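Local coordinates for protein single-stranded-DNA-specific exonuclease RecJ (PDB 2ZXR) that degrades single-stranded DNA exonucleolytically in the 5' to 3' direction, using divalent metal ions such as magnesium or manganese, at residues W228-V233 with E455-P460; G217-V222 with G259-V264. One frame throughout, in Å; residues are numbered along the deposited sequence.

Contact 1 (W228-V233 with E455-P460); sequences WNRALV and EGNPEP
Arg230 reaches from helix 227-239 to the side-chain amide of Asn457, and this one pair makes up the whole of a small, buried contact. The nearest approach, 3.3 Å, runs from Arg230 NH2 to the atom modelled as Asn457 OD1, which lies at the edge of the guanidinium, near its plane. The two chains cross at about a right angle, and with their planes 57° apart the flat groups do not stack. A long arginine suits the gap, since the nearest CA atoms, those of Arg230 and Gly456, are still 8.5 Å apart. Asn457 suits the other side as a short polar residue directed toward the helix. The arginine chain leaves the helix extended and then bends at chi3 (-88°), which swings the guanidinium round. The other terminal nitrogen, NH1, holds the group in place by hydrogen bonds to two backbone carbonyls, Leu46 O and Leu449 O, so this buried cation bridges separate loops. Behind it, Trp228 NE1 bonds to Ala51 O, while Asn229 ND2 bonds to both Lys184 O and Pro224 O. Leu232 and Val233 pack on helix 211-220, and Trp228 packs on helix 187-201, while 455-460 belongs to the loop between helix 440-447 and strand 462-466.

Contact 2 (G217-V222 with G259-V264); sequences GTIADV and GKAVEV. With MG (magnesium ion), chain B.
Ile219 meets Ala261 and Val264 with a chi1 of -68°, which puts CG1 beside the backbone N and CG2 beside the carbonyl carbon, so that both branches face the second helix. With chi2 extended (171°), the longer branch carries CD1 to Ala261 CB at 3.8 Å and to Val264 CB. The shorter one puts CG2 3.8 Å from Val264 CG1, the two side chains crossing at about a right angle. Branched isoleucine and valine fill the buried interface, and the small Ala261 admits the isoleucine end. At the N-cap of the second helix, Lys260 N donates to Glu263 OE1 (3.0 Å), approaching from above the carboxylate plane; the same oxygen also accepts Thr258 N. Gly259 has phi of 91°, where a CB would jam against the preceding carbonyl O, so glycine is called for. Just past helix 211-220, Val222, with positive phi, completes a Schellman motif, and Asp221 OD2 before it binds the magnesium ion at 2.4 Å. Asp84, Asp136, His160 and His161 share that metal, with a water also bound. Helix 211-220 lies against helix 261-277, where Ile219 also touches Ala265 and Ala220 touches Ala269, while helix 227-239 adds Leu237 against Val264 and covers Thr218.

The centres of contacts 1 and 2 lie about 10 Å apart, and their segments alternate along the chain: 217-222, 228-233, 259-264, then 455-460. Consecutive helices 211-220 and 227-239 join the two, with Thr218 packed against Asn229, Leu232 and Val233. A second junction is made by Glu455 CG, 3.4 Å from Val222 O, so the loop of contact 1 also borders the turn after helix 211-220, next to metal ligand Asp221. Contact 2 packs helices within the metal-bearing part of the exonuclease. It is contact 1, together with the touch of Glu455 on Val222, that links this part to a loop of the RecJ OB domain.

Contact 1 (W228-V233 with E455-P460)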
ATOM      1  N   TRP A 228       6.417  15.508   1.150  1.00 23.32           N
ATOM      2  CA  TRP A 228       6.603  16.000   2.509  1.00 22.55           C
ATOM      3  C   TRP A 228       6.292  14.924   3.565  1.00 21.00           C
ATOM      4  O   TRP A 228       7.042  14.754   4.535  1.00 19.86           O
ATOM      5  CB  TRP A 228       5.709  17.214   2.755  1.00 23.48           C
ATOM      6  CG  TRP A 228       6.109  17.960   3.980  1.00 23.74           C
ATOM      7  CD1 TRP A 228       7.092  18.904   4.080  1.00 23.53           C
ATOM      8  CD2 TRP A 228       5.560  17.804   5.292  1.00 23.71           C
ATOM      9  NE1 TRP A 228       7.190  19.347   5.377  1.00 24.19           N
ATOM     10  CE2 TRP A 228       6.260  18.689   6.145  1.00 23.94           C
ATOM     11  CE3 TRP A 228       4.540  16.998   5.832  1.00 22.52           C
ATOM     12  CZ2 TRP A 228       5.978  18.795   7.511  1.00 23.32           C
ATOM     13  CZ3 TRP A 228       4.257  17.100   7.184  1.00 22.41           C
ATOM     14  CH2 TRP A 228       4.976  17.996   8.016  1.00 22.87           C
ATOM     15  N   ASN A 229       5.195  14.202   3.395  1.00 19.87           N
ATOM     16  CA  ASN A 229       4.890  13.161   4.378  1.00 19.66           C
ATOM     17  C   ASN A 229       6.017  12.112   4.414  1.00 18.71           C
ATOM     18  O   ASN A 229       6.371  11.662   5.478  1.00 19.00           O
ATOM     19  CB  ASN A 229       3.535  12.481   4.101  1.00 19.14           C
ATOM     20  CG  ASN A 229       2.344  13.298   4.585  1.00 18.77           C
ATOM     21  OD1 ASN A 229       2.463  14.173   5.462  1.00 18.74           O
ATOM     22  ND2 ASN A 229       1.178  12.993   4.043  1.00 19.49           N
ATOM     23  N   ARG A 230       6.589  11.727   3.270  1.00 19.92           N
ATOM     24  CA  ARG A 230       7.702  10.754   3.283  1.00 19.39           C
ATOM     25  C   ARG A 230       8.896  11.318   4.038  1.00 18.81           C
ATOM     26  O   ARG A 230       9.545  10.617   4.809  1.00 19.58           O
ATOM     27  CB  ARG A 230       8.191  10.388   1.864  1.00 21.54           C
ATOM     28  CG  ARG A 230       9.654   9.763   1.867  1.00 22.12           C
ATOM     29  CD  ARG A 230      10.261   9.381   0.452  1.00 24.01           C
ATOM     30  NE  ARG A 230       9.808   8.029   0.231  1.00 27.45           N
ATOM     31  CZ  ARG A 230      10.539   6.927   0.187  1.00 25.97           C
ATOM     32  NH1 ARG A 230      11.868   6.909   0.295  1.00 25.66           N
ATOM     33  NH2 ARG A 230       9.878   5.793   0.172  1.00 27.77           N
ATOM     34  N   ALA A 231       9.211  12.583   3.796  1.00 18.08           N
ATOM     35  CA  ALA A 231      10.354  13.196   4.449  1.00 18.49           C
ATOM     36  C   ALA A 231      10.135  13.305   5.956  1.00 19.67           C
ATOM     37  O   ALA A 231      11.061  13.086   6.741  1.00 18.78           O
ATOM     38  CB  ALA A 231      10.606  14.585   3.863  1.00 20.54           C
ATOM     39  N   LEU A 232       8.906  13.638   6.352  1.00 18.68           N
ATOM     40  CA  LEU A 232       8.591  13.800   7.764  1.00 17.77           C
ATOM     41  C   LEU A 232       8.726  12.477   8.487  1.00 17.45           C
ATOM     42  O   LEU A 232       9.356  12.400   9.565  1.00 17.51           O
ATOM     43  CB  LEU A 232       7.173  14.359   7.948  1.00 18.13           C
ATOM     44  CG  LEU A 232       6.750  14.469   9.430  1.00 18.38           C
ATOM     45  CD1 LEU A 232       7.504  15.633  10.107  1.00 19.92           C
ATOM     46  CD2 LEU A 232       5.287  14.686   9.521  1.00 18.78           C
ATOM     47  N   VAL A 233       8.161  11.431   7.891  1.00 16.04           N
ATOM     48  CA  VAL A 233       8.220  10.105   8.491  1.00 16.91           C
ATOM     49  C   VAL A 233       9.674   9.589   8.580  1.00 17.42           C
ATOM     50  O   VAL A 233      10.075   9.047   9.595  1.00 17.78           O
ATOM     51  CB  VAL A 233       7.273   9.128   7.713  1.00 16.80           C
ATOM     52  CG1 VAL A 233       7.543   7.672   8.089  1.00 15.25           C
ATOM     53  CG2 VAL A 233       5.793   9.508   8.055  1.00 16.03           C
ATOM     54  N   GLU A 455       0.643   3.712   3.214  1.00 27.93           N
ATOM     55  CA  GLU A 455      -0.453   4.094   2.352  1.00 29.95           C
ATOM     56  C   GLU A 455       0.100   4.628   1.032  1.00 31.00           C
ATOM     57  O   GLU A 455      -0.404   4.314  -0.046  1.00 32.70           O
ATOM     58  CB  GLU A 455      -1.316   5.166   3.039  1.00 30.28           C
ATOM     59  CG  GLU A 455      -2.350   5.816   2.125  1.00 30.14           C
ATOM     60  CD  GLU A 455      -3.373   4.813   1.574  1.00 30.96           C
ATOM     61  OE1 GLU A 455      -3.450   3.677   2.090  1.00 29.41           O
ATOM     62  OE2 GLU A 455      -4.105   5.177   0.631  1.00 31.00           O
ATOM     63  N   GLY A 456       1.139   5.435   1.080  1.00 30.51           N
ATOM     64  CA  GLY A 456       1.648   5.899  -0.206  1.00 33.55           C
ATOM     65  C   GLY A 456       2.281   4.871  -1.176  1.00 32.26           C
ATOM     66  O   GLY A 456       1.947   4.808  -2.354  1.00 32.06           O
ATOM     67  N   ASN A 457       3.246   4.105  -0.686  1.00 31.60           N
ATOM     68  CA  ASN A 457       3.936   3.122  -1.503  1.00 29.05           C
ATOM     69  C   ASN A 457       3.919   1.840  -0.731  1.00 26.17           C
ATOM     70  O   ASN A 457       4.640   1.706   0.259  1.00 24.54           O
ATOM     71  CB  ASN A 457       5.420   3.525  -1.768  1.00 30.84           C
ATOM     72  CG  ASN A 457       6.062   4.078  -0.553  1.00 30.82           C
ATOM     73  OD1 ASN A 457       7.261   3.893  -0.269  1.00 28.69           O
ATOM     74  ND2 ASN A 457       5.252   4.785   0.207  1.00 33.08           N
ATOM     75  N   PRO A 458       3.061   0.890  -1.147  1.00 24.65           N
ATOM     76  CA  PRO A 458       2.984  -0.403  -0.471  1.00 23.88           C
ATOM     77  C   PRO A 458       4.202  -1.203  -0.896  1.00 23.45           C
ATOM     78  O   PRO A 458       4.807  -0.927  -1.914  1.00 22.77           O
ATOM     79  CB  PRO A 458       1.699  -1.003  -1.023  1.00 24.89           C
ATOM     80  CG  PRO A 458       1.669  -0.490  -2.407  1.00 24.98           C
ATOM     81  CD  PRO A 458       2.070   0.967  -2.235  1.00 24.88           C
ATOM     82  N   GLU A 459       4.598  -2.172  -0.102  1.00 23.55           N
ATOM     83  CA  GLU A 459       5.727  -2.971  -0.494  1.00 23.59           C
ATOM     84  C   GLU A 459       5.342  -3.673  -1.831  1.00 23.21           C
ATOM     85  O   GLU A 459       4.202  -4.133  -2.014  1.00 22.43           O
ATOM     86  CB  GLU A 459       6.002  -3.976   0.612  1.00 25.02           C
ATOM     87  CG  GLU A 459       7.214  -4.825   0.422  1.00 28.09           C
ATOM     88  CD  GLU A 459       7.542  -5.572   1.691  1.00 29.70           C
ATOM     89  OE1 GLU A 459       6.772  -5.457   2.668  1.00 30.30           O
ATOM     90  OE2 GLU A 459       8.558  -6.266   1.710  1.00 30.40           O
ATOM     91  N   PRO A 460       6.275  -3.726  -2.791  1.00 22.81           N
ATOM     92  CA  PRO A 460       5.983  -4.379  -4.080  1.00 22.96           C
ATOM     93  C   PRO A 460       5.770  -5.897  -4.000  1.00 22.47           C
ATOM     94  O   PRO A 460       6.383  -6.586  -3.166  1.00 21.71           O
ATOM     95  CB  PRO A 460       7.211  -4.048  -4.925  1.00 22.06           C
ATOM     96  CG  PRO A 460       8.283  -3.933  -3.926  1.00 23.30           C
ATOM     97  CD  PRO A 460       7.637  -3.164  -2.786  1.00 21.64           C
TER

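Contact 2 (G217-V222 with G259-V264)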
ATOM      1  N   GLY A 217       1.638  10.432  14.185  1.00 16.81           N
ATOM      2  CA  GLY A 217       0.285  10.843  13.807  1.00 16.09           C
ATOM      3  C   GLY A 217       0.019  10.646  12.312  1.00 16.53           C
ATOM      4  O   GLY A 217      -1.072  10.251  11.898  1.00 17.08           O
ATOM      5  N   THR A 218       1.023  10.946  11.493  1.00 17.56           N
ATOM      6  CA  THR A 218       0.944  10.821  10.027  1.00 17.27           C
ATOM      7  C   THR A 218       0.662   9.367   9.612  1.00 17.78           C
ATOM      8  O   THR A 218      -0.217   9.086   8.796  1.00 18.21           O
ATOM      9  CB  THR A 218       2.279  11.307   9.414  1.00 17.64           C
ATOM     10  OG1 THR A 218       2.467  12.684   9.778  1.00 17.93           O
ATOM     11  CG2 THR A 218       2.295  11.158   7.878  1.00 17.00           C
ATOM     12  N   ILE A 219       1.420   8.446  10.187  1.00 17.93           N
ATOM     13  CA  ILE A 219       1.240   7.030   9.899  1.00 18.68           C
ATOM     14  C   ILE A 219      -0.143   6.563  10.401  1.00 18.84           C
ATOM     15  O   ILE A 219      -0.898   5.909   9.681  1.00 18.57           O
ATOM     16  CB  ILE A 219       2.389   6.206  10.551  1.00 17.12           C
ATOM     17  CG1 ILE A 219       3.719   6.526   9.834  1.00 17.54           C
ATOM     18  CG2 ILE A 219       2.064   4.730  10.487  1.00 19.07           C
ATOM     19  CD1 ILE A 219       4.995   5.932  10.529  1.00 12.77           C
ATOM     20  N   ALA A 220      -0.491   6.947  11.624  1.00 18.59           N
ATOM     21  CA  ALA A 220      -1.780   6.570  12.212  1.00 18.84           C
ATOM     22  C   ALA A 220      -2.969   7.079  11.390  1.00 19.93           C
ATOM     23  O   ALA A 220      -4.009   6.426  11.323  1.00 21.49           O
ATOM     24  CB  ALA A 220      -1.875   7.110  13.657  1.00 17.35           C
ATOM     25  N   ASP A 221      -2.831   8.253  10.791  1.00 19.87           N
ATOM     26  CA  ASP A 221      -3.895   8.844   9.987  1.00 21.33           C
ATOM     27  C   ASP A 221      -4.085   8.115   8.660  1.00 22.45           C
ATOM     28  O   ASP A 221      -5.085   8.339   7.973  1.00 21.98           O
ATOM     29  CB  ASP A 221      -3.573  10.317   9.685  1.00 22.64           C
ATOM     30  CG  ASP A 221      -4.621  10.985   8.774  1.00 23.95           C
ATOM     31  OD1 ASP A 221      -4.320  11.290   7.597  1.00 25.95           O
ATOM     32  OD2 ASP A 221      -5.751  11.202   9.229  1.00 22.70           O
ATOM     33  N   VAL A 222      -3.103   7.281   8.298  1.00 22.67           N
ATOM     34  CA  VAL A 222      -3.109   6.529   7.049  1.00 23.43           C
ATOM     35  C   VAL A 222      -3.109   7.462   5.849  1.00 24.21           C
ATOM     36  O   VAL A 222      -3.795   7.232   4.869  1.00 24.33           O
ATOM     37  CB  VAL A 222      -4.310   5.565   6.945  1.00 24.86           C
ATOM     38  CG1 VAL A 222      -4.118   4.610   5.737  1.00 25.37           C
ATOM     39  CG2 VAL A 222      -4.436   4.746   8.248  1.00 23.37           C
ATOM     40  N   GLY A 259      12.555   0.770  14.003  1.00 24.96           N
ATOM     41  CA  GLY A 259      12.641   1.825  12.995  1.00 23.77           C
ATOM     42  C   GLY A 259      11.728   1.747  11.774  1.00 23.99           C
ATOM     43  O   GLY A 259      11.895   2.506  10.784  1.00 23.37           O
ATOM     44  N   LYS A 260      10.776   0.823  11.827  1.00 22.51           N
ATOM     45  CA  LYS A 260       9.843   0.613  10.733  1.00 23.31           C
ATOM     46  C   LYS A 260       8.493   1.337  10.872  1.00 22.33           C
ATOM     47  O   LYS A 260       7.924   1.422  11.951  1.00 21.40           O
ATOM     48  CB  LYS A 260       9.575  -0.888  10.563  1.00 25.53           C
ATOM     49  CG  LYS A 260      10.823  -1.724  10.377  1.00 28.87           C
ATOM     50  CD  LYS A 260      11.743  -1.161   9.275  1.00 32.12           C
ATOM     51  CE  LYS A 260      12.774  -2.231   8.845  1.00 35.12           C
ATOM     52  NZ  LYS A 260      13.853  -1.704   7.954  1.00 37.43           N
ATOM     53  N   ALA A 261       7.995   1.857   9.764  1.00 20.86           N
ATOM     54  CA  ALA A 261       6.720   2.541   9.766  1.00 20.79           C
ATOM     55  C   ALA A 261       5.625   1.535  10.112  1.00 21.55           C
ATOM     56  O   ALA A 261       4.645   1.886  10.779  1.00 21.92           O
ATOM     57  CB  ALA A 261       6.461   3.150   8.402  1.00 20.72           C
ATOM     58  N   VAL A 262       5.789   0.288   9.658  1.00 20.73           N
ATOM     59  CA  VAL A 262       4.808  -0.763   9.903  1.00 21.16           C
ATOM     60  C   VAL A 262       4.665  -1.086  11.391  1.00 20.53           C
ATOM     61  O   VAL A 262       3.600  -1.475  11.849  1.00 20.32           O
ATOM     62  CB  VAL A 262       5.158  -2.073   9.119  1.00 23.07           C
ATOM     63  CG1 VAL A 262       6.400  -2.723   9.709  1.00 23.76           C
ATOM     64  CG2 VAL A 262       3.979  -3.060   9.185  1.00 24.65           C
ATOM     65  N   GLU A 263       5.734  -0.927  12.155  1.00 20.39           N
ATOM     66  CA  GLU A 263       5.638  -1.178  13.586  1.00 21.51           C
ATOM     67  C   GLU A 263       4.785  -0.053  14.230  1.00 21.29           C
ATOM     68  O   GLU A 263       4.006  -0.311  15.161  1.00 21.54           O
ATOM     69  CB  GLU A 263       7.047  -1.270  14.196  1.00 21.42           C
ATOM     70  CG  GLU A 263       7.879  -2.430  13.593  1.00 22.65           C
ATOM     71  CD  GLU A 263       9.369  -2.329  13.928  1.00 24.87           C
ATOM     72  OE1 GLU A 263       9.922  -1.208  13.929  1.00 25.51           O
ATOM     73  OE2 GLU A 263      10.000  -3.374  14.181  1.00 26.91           O
ATOM     74  N   VAL A 264       4.917   1.181  13.719  1.00 20.31           N
ATOM     75  CA  VAL A 264       4.121   2.313  14.221  1.00 18.64           C
ATOM     76  C   VAL A 264       2.624   2.063  13.912  1.00 18.71           C
ATOM     77  O   VAL A 264       1.749   2.203  14.773  1.00 18.18           O
ATOM     78  CB  VAL A 264       4.527   3.651  13.536  1.00 18.46           C
ATOM     79  CG1 VAL A 264       3.574   4.782  13.970  1.00 16.68           C
ATOM     80  CG2 VAL A 264       5.976   4.009  13.900  1.00 17.36           C
TER
HETATM   81 MG    MG B 667      -6.286  12.858  10.842  1.00 15.27          MG
HETATM   82  O   HOH W   1      -6.603  10.841  11.995  1.00 24.14           O